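Local coordinates for separin (Saccharomyces cerevisiae, PDB 5U1T), which cleaves the cohesin subunit SCC1 at the onset of anaphase as a caspase-like cysteine protease, so that chromosomes can segregate, at residues Ile1283-Phe1293 against Met1307-Leu1318; Met955-Pro963 against Arg1157-Leu1165. All blocks are in the same frame, centred on the assembly; numbering follows the deposited sequence.

Contact 1: Ile1283-Phe1293 against Met1307-Leu1318; sequences IKVEDWVIELF and MEDLIYFVLDIL
Phe1293 has its CG anti to the carbonyl carbon (chi1 -76°), which swings the ring off its own helix and over Leu1310, while Val1314, with CG1 anti to the backbone N, turns CG2 to the rim of that ring. Leu1310 CD1 stands 3.5 Å from the ring centroid of Phe1293 and 7° off the normal, a CH-pi contact almost centred on the face. At the edge, Val1314 CG2 lies 3.6 Å from Phe1293 CE1, and Ile1311 CD1 also sits near the ring plane. With Met1307 CG approaching CE2 obliquely, the ring is a knob in the hole formed by Met1307, Leu1310, Ile1311 and Val1314. The same Leu1310 CD1 is 3.7 Å from Leu1292 CB, so one methyl serves two neighbours on helix 1287-1293.

Farther along, Val1289 divides its branches: CG1 rests 3.8 Å from Phe1313 CE2, whereas CG2 meets Ile1317 CD1 tip to tip at 4.0 Å. Val1285 CG2 touches both Val1314 CG1 and Leu1318 CD2, its side chain lying nearly perpendicular to each. Beyond it, Ile1283 and Leu1318 run alongside one another, oppositely directed, with Ile1283 CB 3.7 Å from Leu1318 CD2. The side chains that meet do so through carbon atoms alone; Leu1339 of helix 1332-1347 also packs on Phe1293, Met1307 and Ile1311. With axes 10.6 Å apart and an angle of 162° between their directions, the two segments form an antiparallel helix pair, extended by the 1283-1285 lead-in, in the buried helical packing of the C50 peptidase region.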
loop_
_atom_site.group_PDB
_atom_site.type_symbol
_atom_site.label_atom_id
_atom_site.label_comp_id
_atom_site.label_asym_id
_atom_site.label_seq_id
_atom_site.Cartn_x
_atom_site.Cartn_y
_atom_site.Cartn_z
ATOM N N ILE A 1283 -28.832 -51.978 -35.902
ATOM C CA ILE A 1283 -27.754 -51.026 -35.624
ATOM C C ILE A 1283 -26.430 -51.517 -36.191
ATOM O O ILE A 1283 -25.963 -52.579 -35.827
ATOM C CB ILE A 1283 -27.562 -50.792 -34.126
ATOM C CG1 ILE A 1283 -28.809 -50.190 -33.527
ATOM C CG2 ILE A 1283 -26.393 -49.884 -33.873
ATOM C CD1 ILE A 1283 -28.798 -50.286 -32.035
ATOM N N LYS A 1284 -25.813 -50.733 -37.064
ATOM C CA LYS A 1284 -24.539 -51.132 -37.634
ATOM C C LYS A 1284 -23.383 -50.497 -36.859
ATOM O O LYS A 1284 -23.417 -49.315 -36.528
ATOM C CB LYS A 1284 -24.490 -50.773 -39.127
ATOM C CG LYS A 1284 -25.580 -51.500 -39.994
ATOM C CD LYS A 1284 -25.154 -52.903 -40.541
ATOM C CE LYS A 1284 -26.270 -53.552 -41.409
ATOM N NZ LYS A 1284 -25.807 -54.550 -42.477
ATOM N N VAL A 1285 -22.384 -51.314 -36.538
ATOM C CA VAL A 1285 -21.219 -50.903 -35.760
ATOM C C VAL A 1285 -20.134 -50.363 -36.677
ATOM O O VAL A 1285 -19.990 -50.833 -37.785
ATOM C CB VAL A 1285 -20.671 -52.095 -34.943
ATOM C CG1 VAL A 1285 -19.333 -51.796 -34.398
ATOM C CG2 VAL A 1285 -21.608 -52.443 -33.815
ATOM N N GLU A 1286 -19.388 -49.363 -36.235
ATOM C CA GLU A 1286 -18.282 -48.807 -37.025
ATOM C C GLU A 1286 -17.188 -49.831 -37.365
ATOM O O GLU A 1286 -16.962 -50.783 -36.619
ATOM C CB GLU A 1286 -17.670 -47.626 -36.275
ATOM C CG GLU A 1286 -18.359 -46.311 -36.542
ATOM C CD GLU A 1286 -17.629 -45.491 -37.593
ATOM O OE1 GLU A 1286 -16.373 -45.409 -37.532
ATOM O OE2 GLU A 1286 -18.310 -44.927 -38.480
ATOM N N ASP A 1287 -16.503 -49.624 -38.483
ATOM C CA ASP A 1287 -15.514 -50.593 -38.946
ATOM C C ASP A 1287 -14.387 -50.818 -37.952
ATOM O O ASP A 1287 -13.928 -51.955 -37.790
ATOM C CB ASP A 1287 -14.896 -50.163 -40.274
ATOM C CG ASP A 1287 -15.784 -50.450 -41.452
ATOM O OD1 ASP A 1287 -16.842 -51.078 -41.262
ATOM O OD2 ASP A 1287 -15.428 -50.046 -42.572
ATOM N N TRP A 1288 -13.934 -49.753 -37.291
ATOM C CA TRP A 1288 -12.742 -49.870 -36.465
ATOM C C TRP A 1288 -13.030 -50.744 -35.265
ATOM O O TRP A 1288 -12.110 -51.297 -34.674
ATOM C CB TRP A 1288 -12.225 -48.502 -36.019
ATOM C CG TRP A 1288 -13.120 -47.773 -35.065
ATOM C CD1 TRP A 1288 -14.085 -46.879 -35.396
ATOM C CD2 TRP A 1288 -13.140 -47.876 -33.627
ATOM N NE1 TRP A 1288 -14.706 -46.411 -34.264
ATOM C CE2 TRP A 1288 -14.150 -47.005 -33.164
ATOM C CE3 TRP A 1288 -12.403 -48.610 -32.690
ATOM C CZ2 TRP A 1288 -14.442 -46.840 -31.802
ATOM C CZ3 TRP A 1288 -12.702 -48.451 -31.328
ATOM C CH2 TRP A 1288 -13.715 -47.574 -30.904
ATOM N N VAL A 1289 -14.303 -50.875 -34.907
ATOM C CA VAL A 1289 -14.702 -51.760 -33.811
ATOM C C VAL A 1289 -14.629 -53.218 -34.259
ATOM O O VAL A 1289 -14.134 -54.086 -33.532
ATOM C CB VAL A 1289 -16.125 -51.448 -33.319
ATOM C CG1 VAL A 1289 -16.579 -52.456 -32.261
ATOM C CG2 VAL A 1289 -16.208 -50.008 -32.789
ATOM N N ILE A 1290 -15.131 -53.461 -35.469
ATOM C CA ILE A 1290 -15.042 -54.757 -36.109
ATOM C C ILE A 1290 -13.581 -55.140 -36.277
ATOM O O ILE A 1290 -13.216 -56.274 -35.995
ATOM C CB ILE A 1290 -15.770 -54.758 -37.476
ATOM C CG1 ILE A 1290 -17.209 -54.264 -37.297
ATOM C CG2 ILE A 1290 -15.769 -56.145 -38.111
ATOM C CD1 ILE A 1290 -17.972 -54.106 -38.605
ATOM N N GLU A 1291 -12.745 -54.186 -36.695
ATOM C CA GLU A 1291 -11.317 -54.445 -36.926
ATOM C C GLU A 1291 -10.610 -54.947 -35.683
ATOM O O GLU A 1291 -9.607 -55.641 -35.768
ATOM C CB GLU A 1291 -10.600 -53.193 -37.431
ATOM C CG GLU A 1291 -10.907 -52.847 -38.868
ATOM C CD GLU A 1291 -10.388 -51.477 -39.261
ATOM O OE1 GLU A 1291 -10.753 -50.972 -40.360
ATOM O OE2 GLU A 1291 -9.612 -50.906 -38.464
ATOM N N LEU A 1292 -11.128 -54.587 -34.519
ATOM C CA LEU A 1292 -10.502 -54.994 -33.270
ATOM C C LEU A 1292 -10.494 -56.513 -33.148
ATOM O O LEU A 1292 -9.589 -57.075 -32.552
ATOM C CB LEU A 1292 -11.219 -54.372 -32.075
ATOM C CG LEU A 1292 -10.963 -52.889 -31.809
ATOM C CD1 LEU A 1292 -11.747 -52.445 -30.590
ATOM C CD2 LEU A 1292 -9.479 -52.647 -31.633
ATOM N N PHE A 1293 -11.505 -57.168 -33.715
ATOM C CA PHE A 1293 -11.616 -58.626 -33.657
ATOM C C PHE A 1293 -10.496 -59.266 -34.464
ATOM O O PHE A 1293 -9.802 -60.154 -33.972
ATOM C CB PHE A 1293 -12.993 -59.093 -34.157
ATOM C CG PHE A 1293 -14.094 -58.879 -33.159
ATOM C CD1 PHE A 1293 -14.761 -57.660 -33.090
ATOM C CD2 PHE A 1293 -14.434 -59.881 -32.262
ATOM C CE1 PHE A 1293 -15.741 -57.446 -32.157
ATOM C CE2 PHE A 1293 -15.424 -59.679 -31.332
ATOM C CZ PHE A 1293 -16.078 -58.456 -31.277
ATOM N N MET A 1307 -11.474 -61.579 -26.274
ATOM C CA MET A 1307 -12.599 -61.654 -27.201
ATOM C C MET A 1307 -13.919 -61.410 -26.481
ATOM O O MET A 1307 -14.733 -60.619 -26.938
ATOM C CB MET A 1307 -12.647 -63.003 -27.925
ATOM C CG MET A 1307 -13.459 -62.909 -29.207
ATOM S SD MET A 1307 -13.621 -64.429 -30.151
ATOM C CE MET A 1307 -14.635 -65.384 -29.018
ATOM N N GLU A 1308 -14.123 -62.098 -25.363
ATOM C CA GLU A 1308 -15.279 -61.878 -24.506
ATOM C C GLU A 1308 -15.483 -60.383 -24.213
ATOM O O GLU A 1308 -16.587 -59.860 -24.341
ATOM C CB GLU A 1308 -15.115 -62.657 -23.202
ATOM C CG GLU A 1308 -16.386 -62.801 -22.408
ATOM C CD GLU A 1308 -16.186 -63.551 -21.098
ATOM O OE1 GLU A 1308 -15.239 -63.212 -20.361
ATOM O OE2 GLU A 1308 -16.977 -64.477 -20.801
ATOM N N ASP A 1309 -14.405 -59.701 -23.833
ATOM C CA ASP A 1309 -14.465 -58.275 -23.580
ATOM C C ASP A 1309 -14.836 -57.482 -24.821
ATOM O O ASP A 1309 -15.556 -56.501 -24.717
ATOM C CB ASP A 1309 -13.133 -57.771 -23.035
ATOM C CG ASP A 1309 -12.812 -58.355 -21.685
ATOM O OD1 ASP A 1309 -13.739 -58.893 -21.044
ATOM O OD2 ASP A 1309 -11.640 -58.285 -21.263
ATOM N N LEU A 1310 -14.337 -57.880 -25.992
ATOM C CA LEU A 1310 -14.786 -57.265 -27.238
ATOM C C LEU A 1310 -16.268 -57.461 -27.465
ATOM O O LEU A 1310 -16.930 -56.563 -27.970
ATOM C CB LEU A 1310 -14.039 -57.815 -28.433
ATOM C CG LEU A 1310 -12.801 -57.054 -28.847
ATOM C CD1 LEU A 1310 -12.501 -57.351 -30.292
ATOM C CD2 LEU A 1310 -13.002 -55.577 -28.648
ATOM N N ILE A 1311 -16.778 -58.638 -27.108
ATOM C CA ILE A 1311 -18.200 -58.940 -27.284
ATOM C C ILE A 1311 -18.998 -57.954 -26.439
ATOM O O ILE A 1311 -19.900 -57.277 -26.931
ATOM C CB ILE A 1311 -18.567 -60.401 -26.873
ATOM C CG1 ILE A 1311 -17.572 -61.419 -27.432
ATOM C CG2 ILE A 1311 -19.959 -60.750 -27.286
ATOM C CD1 ILE A 1311 -17.826 -61.841 -28.780
ATOM N N TYR A 1312 -18.627 -57.873 -25.168
ATOM C CA TYR A 1312 -19.251 -56.962 -24.225
ATOM C C TYR A 1312 -19.314 -55.543 -24.754
ATOM O O TYR A 1312 -20.330 -54.849 -24.620
ATOM C CB TYR A 1312 -18.488 -56.972 -22.913
ATOM C CG TYR A 1312 -18.636 -58.255 -22.153
ATOM C CD1 TYR A 1312 -19.615 -59.182 -22.499
ATOM C CD2 TYR A 1312 -17.792 -58.542 -21.077
ATOM C CE1 TYR A 1312 -19.751 -60.358 -21.799
ATOM C CE2 TYR A 1312 -17.914 -59.723 -20.359
ATOM C CZ TYR A 1312 -18.895 -60.628 -20.719
ATOM O OH TYR A 1312 -19.015 -61.807 -19.994
ATOM N N PHE A 1313 -18.209 -55.128 -25.354
ATOM C CA PHE A 1313 -18.104 -53.813 -25.927
ATOM C C PHE A 1313 -19.135 -53.634 -27.031
ATOM O O PHE A 1313 -19.866 -52.638 -27.055
ATOM C CB PHE A 1313 -16.686 -53.576 -26.453
ATOM C CG PHE A 1313 -16.492 -52.221 -27.039
ATOM C CD1 PHE A 1313 -16.701 -51.084 -26.259
ATOM C CD2 PHE A 1313 -16.118 -52.071 -28.357
ATOM C CE1 PHE A 1313 -16.538 -49.812 -26.792
ATOM C CE2 PHE A 1313 -15.945 -50.810 -28.904
ATOM C CZ PHE A 1313 -16.164 -49.673 -28.120
ATOM N N VAL A 1314 -19.206 -54.615 -27.935
ATOM C CA VAL A 1314 -20.124 -54.531 -29.057
ATOM C C VAL A 1314 -21.592 -54.633 -28.588
ATOM O O VAL A 1314 -22.443 -53.837 -29.001
ATOM C CB VAL A 1314 -19.802 -55.611 -30.112
ATOM C CG1 VAL A 1314 -20.702 -55.457 -31.318
ATOM C CG2 VAL A 1314 -18.347 -55.475 -30.539
ATOM N N LEU A 1315 -21.875 -55.590 -27.714
ATOM C CA LEU A 1315 -23.188 -55.680 -27.103
ATOM C C LEU A 1315 -23.578 -54.353 -26.452
ATOM O O LEU A 1315 -24.718 -53.906 -26.561
ATOM C CB LEU A 1315 -23.225 -56.800 -26.069
ATOM C CG LEU A 1315 -22.996 -58.220 -26.570
ATOM C CD1 LEU A 1315 -23.274 -59.231 -25.483
ATOM C CD2 LEU A 1315 -23.849 -58.486 -27.777
ATOM N N ASP A 1316 -22.618 -53.715 -25.787
ATOM C CA ASP A 1316 -22.875 -52.432 -25.164
ATOM C C ASP A 1316 -23.233 -51.383 -26.217
ATOM O O ASP A 1316 -24.189 -50.650 -26.036
ATOM C CB ASP A 1316 -21.685 -51.979 -24.327
ATOM C CG ASP A 1316 -21.703 -52.545 -22.925
ATOM O OD1 ASP A 1316 -22.707 -53.157 -22.522
ATOM O OD2 ASP A 1316 -20.707 -52.363 -22.204
ATOM N N ILE A 1317 -22.495 -51.312 -27.320
ATOM C CA ILE A 1317 -22.831 -50.357 -28.373
ATOM C C ILE A 1317 -24.276 -50.532 -28.823
ATOM O O ILE A 1317 -25.024 -49.559 -28.934
ATOM C CB ILE A 1317 -21.938 -50.496 -29.615
ATOM C CG1 ILE A 1317 -20.454 -50.306 -29.262
ATOM C CG2 ILE A 1317 -22.399 -49.521 -30.708
ATOM C CD1 ILE A 1317 -19.508 -50.286 -30.472
ATOM N N LEU A 1318 -24.680 -51.769 -29.064
ATOM C CA LEU A 1318 -26.043 -52.028 -29.489
ATOM C C LEU A 1318 -27.039 -51.714 -28.387
ATOM O O LEU A 1318 -28.113 -51.192 -28.659
ATOM C CB LEU A 1318 -26.187 -53.480 -29.935
ATOM C CG LEU A 1318 -25.145 -53.888 -30.967
ATOM C CD1 LEU A 1318 -25.237 -55.383 -31.248
ATOM C CD2 LEU A 1318 -25.320 -53.067 -32.234
#

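Contact 2: Met955-Pro963 against Arg1157-Leu1165; sequences MFESTLGIP and RRTHLRLPL
Ile962 lays its CG2 methyl against the edge of the His1160 imidazole, near the ring plane and 3.5 Å from CD2. The methyl lies between the backbone N and the carbonyl carbon because CG1 takes the anti place (chi1 176°). The ring's ND1 is hydrogen-bonded to Ser1149 OG on the neighbouring strand. Beneath this overlap, Ile962 and His1160 form an antiparallel hydrogen-bonded pair: Ile962 N to His1160 O and His1160 N to Ile962 O are both 3.2 Å, with bent N-H···O angles of 142°.

The Leu960-Arg1162 pair is straighter: Arg1162 N reaches Leu960 O at 2.7 Å, and Leu960 N meets a lone pair of Arg1162 O in the carbonyl plane. Between them, Gly961 faces Leu1161 in a non-hydrogen-bonded pair with CA atoms 4.2 Å apart. Just before the strand, Thr959 CA makes a CA-H···O contact to Arg1162 O, while its side chain lies alongside that of Leu1163. At one end Pro1164 CG packs 3.5 Å from Ser958 O; at the other, Pro963, after its cis peptide, sets CD 3.4 Å from Arg1158 O. Helix 1036-1054 packs on Leu960, Ile962 and Arg1162. Strand 960-962 is thus a short antiparallel addition to the mixed sheet, joined to strand 1157-1163, whose other neighbour is 1146-1152.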
loop_
_atom_site.group_PDB
_atom_site.type_symbol
_atom_site.label_atom_id
_atom_site.label_comp_id
_atom_site.label_asym_id
_atom_site.label_seq_id
_atom_site.Cartn_x
_atom_site.Cartn_y
_atom_site.Cartn_z
ATOM N N MET A 955 -24.111 -47.697 -18.126
ATOM C CA MET A 955 -23.385 -47.104 -19.193
ATOM C C MET A 955 -22.180 -46.361 -18.697
ATOM O O MET A 955 -21.177 -46.347 -19.345
ATOM C CB MET A 955 -24.296 -46.155 -19.907
ATOM C CG MET A 955 -23.718 -45.567 -21.152
ATOM S SD MET A 955 -24.958 -44.498 -21.800
ATOM C CE MET A 955 -24.152 -44.015 -23.281
ATOM N N PHE A 956 -22.275 -45.739 -17.540
ATOM C CA PHE A 956 -21.131 -44.977 -17.000
ATOM C C PHE A 956 -20.052 -45.901 -16.453
ATOM O O PHE A 956 -18.936 -45.463 -16.187
ATOM C CB PHE A 956 -21.558 -43.991 -15.896
ATOM C CG PHE A 956 -22.579 -42.981 -16.342
ATOM C CD1 PHE A 956 -22.682 -42.608 -17.674
ATOM C CD2 PHE A 956 -23.459 -42.430 -15.440
ATOM C CE1 PHE A 956 -23.641 -41.690 -18.096
ATOM C CE2 PHE A 956 -24.432 -41.513 -15.859
ATOM C CZ PHE A 956 -24.519 -41.145 -17.187
ATOM N N GLU A 957 -20.394 -47.171 -16.288
ATOM C CA GLU A 957 -19.454 -48.184 -15.839
ATOM C C GLU A 957 -19.009 -49.083 -16.986
ATOM O O GLU A 957 -18.619 -50.239 -16.782
ATOM C CB GLU A 957 -20.093 -49.029 -14.746
ATOM C CG GLU A 957 -20.301 -48.281 -13.440
ATOM C CD GLU A 957 -21.279 -48.998 -12.534
ATOM O OE1 GLU A 957 -21.514 -50.215 -12.779
ATOM O OE2 GLU A 957 -21.825 -48.331 -11.602
ATOM N N SER A 958 -19.098 -48.561 -18.201
ATOM C CA SER A 958 -18.781 -49.333 -19.381
ATOM C C SER A 958 -17.786 -48.583 -20.210
ATOM O O SER A 958 -17.807 -47.348 -20.244
ATOM C CB SER A 958 -20.033 -49.609 -20.216
ATOM O OG SER A 958 -20.694 -50.764 -19.760
ATOM N N THR A 959 -16.898 -49.345 -20.820
ATOM C CA THR A 959 -16.072 -48.884 -21.896
ATOM C C THR A 959 -16.935 -48.275 -22.947
ATOM O O THR A 959 -17.813 -48.896 -23.470
ATOM C CB THR A 959 -15.289 -50.026 -22.513
ATOM O OG1 THR A 959 -14.275 -50.450 -21.611
ATOM C CG2 THR A 959 -14.638 -49.568 -23.754
ATOM N N LEU A 960 -16.683 -47.021 -23.237
ATOM C CA LEU A 960 -17.487 -46.283 -24.176
ATOM C C LEU A 960 -16.623 -45.783 -25.286
ATOM O O LEU A 960 -15.460 -45.529 -25.108
ATOM C CB LEU A 960 -18.134 -45.102 -23.503
ATOM C CG LEU A 960 -19.320 -45.362 -22.613
ATOM C CD1 LEU A 960 -19.755 -44.042 -22.043
ATOM C CD2 LEU A 960 -20.430 -45.960 -23.424
ATOM N N GLY A 961 -17.204 -45.587 -26.447
ATOM C CA GLY A 961 -16.436 -45.129 -27.571
ATOM C C GLY A 961 -17.176 -44.225 -28.512
ATOM O O GLY A 961 -18.347 -44.030 -28.401
ATOM N N ILE A 962 -16.451 -43.660 -29.447
ATOM C CA ILE A 962 -17.004 -42.712 -30.385
ATOM C C ILE A 962 -16.086 -42.645 -31.582
ATOM O O ILE A 962 -14.904 -42.720 -31.433
ATOM C CB ILE A 962 -17.163 -41.342 -29.705
ATOM C CG1 ILE A 962 -17.633 -40.281 -30.658
ATOM C CG2 ILE A 962 -15.880 -40.899 -29.070
ATOM C CD1 ILE A 962 -18.566 -39.311 -29.999
ATOM N N PRO A 963 -16.611 -42.499 -32.781
ATOM C CA PRO A 963 -17.833 -43.134 -33.238
ATOM C C PRO A 963 -17.809 -44.625 -33.134
ATOM O O PRO A 963 -16.862 -45.280 -33.481
ATOM C CB PRO A 963 -17.848 -42.763 -34.698
ATOM C CG PRO A 963 -16.423 -42.750 -35.064
ATOM C CD PRO A 963 -15.644 -42.355 -33.862
ATOM N N ARG A 1157 -8.883 -41.359 -39.989
ATOM C CA ARG A 1157 -9.826 -41.860 -39.009
ATOM C C ARG A 1157 -9.504 -41.327 -37.616
ATOM O O ARG A 1157 -8.337 -41.208 -37.231
ATOM C CB ARG A 1157 -9.818 -43.397 -39.026
ATOM C CG ARG A 1157 -10.956 -44.022 -38.269
ATOM C CD ARG A 1157 -11.231 -45.406 -38.776
ATOM N NE ARG A 1157 -10.091 -46.267 -38.516
ATOM C CZ ARG A 1157 -9.976 -47.519 -38.940
ATOM N NH1 ARG A 1157 -8.882 -48.205 -38.633
ATOM N NH2 ARG A 1157 -10.944 -48.088 -39.652
ATOM N N ARG A 1158 -10.552 -40.995 -36.880
ATOM C CA ARG A 1158 -10.448 -40.462 -35.546
ATOM C C ARG A 1158 -11.314 -41.244 -34.616
ATOM O O ARG A 1158 -12.504 -41.280 -34.787
ATOM C CB ARG A 1158 -11.008 -39.065 -35.548
ATOM C CG ARG A 1158 -10.018 -37.977 -35.245
ATOM C CD ARG A 1158 -10.618 -36.642 -35.614
ATOM N NE ARG A 1158 -9.717 -35.856 -36.431
ATOM C CZ ARG A 1158 -10.029 -35.394 -37.624
ATOM N NH1 ARG A 1158 -9.160 -34.685 -38.302
ATOM N NH2 ARG A 1158 -11.212 -35.638 -38.130
ATOM N N THR A 1159 -10.734 -41.840 -33.598
ATOM C CA THR A 1159 -11.533 -42.609 -32.652
ATOM C C THR A 1159 -11.056 -42.353 -31.239
ATOM O O THR A 1159 -9.929 -41.937 -31.019
ATOM C CB THR A 1159 -11.490 -44.124 -32.958
ATOM O OG1 THR A 1159 -10.161 -44.616 -32.778
ATOM C CG2 THR A 1159 -11.899 -44.378 -34.389
ATOM N N HIS A 1160 -11.916 -42.613 -30.274
ATOM C CA HIS A 1160 -11.634 -42.235 -28.898
ATOM C C HIS A 1160 -12.378 -43.197 -28.006
ATOM O O HIS A 1160 -13.435 -43.644 -28.394
ATOM C CB HIS A 1160 -12.071 -40.786 -28.665
ATOM C CG HIS A 1160 -12.371 -40.453 -27.236
ATOM N ND1 HIS A 1160 -11.388 -40.226 -26.298
ATOM C CD2 HIS A 1160 -13.549 -40.295 -26.587
ATOM C CE1 HIS A 1160 -11.947 -39.950 -25.133
ATOM N NE2 HIS A 1160 -13.257 -39.984 -25.280
ATOM N N LEU A 1161 -11.854 -43.559 -26.843
ATOM C CA LEU A 1161 -12.683 -44.358 -25.949
ATOM C C LEU A 1161 -12.444 -44.124 -24.463
ATOM O O LEU A 1161 -11.349 -43.775 -24.058
ATOM C CB LEU A 1161 -12.533 -45.850 -26.281
ATOM C CG LEU A 1161 -11.205 -46.538 -26.542
ATOM C CD1 LEU A 1161 -10.406 -46.520 -25.262
ATOM C CD2 LEU A 1161 -11.442 -47.961 -27.011
ATOM N N ARG A 1162 -13.482 -44.307 -23.648
ATOM C CA ARG A 1162 -13.395 -43.997 -22.220
ATOM C C ARG A 1162 -13.361 -45.274 -21.411
ATOM O O ARG A 1162 -14.258 -46.102 -21.504
ATOM C CB ARG A 1162 -14.566 -43.114 -21.778
ATOM C CG ARG A 1162 -14.708 -41.857 -22.595
ATOM C CD ARG A 1162 -15.755 -40.917 -22.023
ATOM N NE ARG A 1162 -15.214 -39.565 -21.854
ATOM C CZ ARG A 1162 -14.848 -39.064 -20.673
ATOM N NH1 ARG A 1162 -14.988 -39.815 -19.576
ATOM N NH2 ARG A 1162 -14.341 -37.820 -20.585
ATOM N N LEU A 1163 -12.310 -45.435 -20.617
ATOM C CA LEU A 1163 -12.120 -46.647 -19.822
ATOM C C LEU A 1163 -12.335 -46.346 -18.350
ATOM O O LEU A 1163 -11.638 -45.511 -17.785
ATOM C CB LEU A 1163 -10.721 -47.221 -20.051
ATOM C CG LEU A 1163 -10.290 -47.295 -21.520
ATOM C CD1 LEU A 1163 -8.833 -47.673 -21.653
ATOM C CD2 LEU A 1163 -11.165 -48.284 -22.252
ATOM N N PRO A 1164 -13.311 -47.010 -17.733
ATOM C CA PRO A 1164 -13.755 -46.762 -16.357
ATOM C C PRO A 1164 -12.780 -47.164 -15.236
ATOM O O PRO A 1164 -12.637 -46.395 -14.255
ATOM C CB PRO A 1164 -15.030 -47.598 -16.259
ATOM C CG PRO A 1164 -15.501 -47.716 -17.654
ATOM C CD PRO A 1164 -14.271 -47.837 -18.478
ATOM N N LEU A 1165 -12.142 -48.331 -15.364
ATOM C CA LEU A 1165 -11.194 -48.855 -14.355
ATOM C C LEU A 1165 -11.926 -49.418 -13.125
ATOM O O LEU A 1165 -12.292 -50.608 -13.093
ATOM C CB LEU A 1165 -10.167 -47.782 -13.905
ATOM C CG LEU A 1165 -9.508 -46.820 -14.916
ATOM C CD1 LEU A 1165 -8.292 -46.134 -14.322
ATOM C CD2 LEU A 1165 -9.144 -47.500 -16.229
#

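Contact 1 is a buried helix pair whose side-chain contacts are apolar, whereas contact 2 is partly buried and relies on backbone hydrogen bonds between strands distant in sequence. They share no helix or strand, yet their centres lie about 12 Å apart, and the two contacts are joined by polar links: Trp1288 NE1 probably donates to Pro963 O at 2.6 Å, and Glu1291 forms a salt bridge with Arg1157. Ser958 OG is likewise hydrogen-bonded to Asp1316 on the other helix, so each partner in contact 1 is tied to segment 955-963. Polar bonds thus join the helix pair to the sheet and its flanking loops, away from the annotated active site.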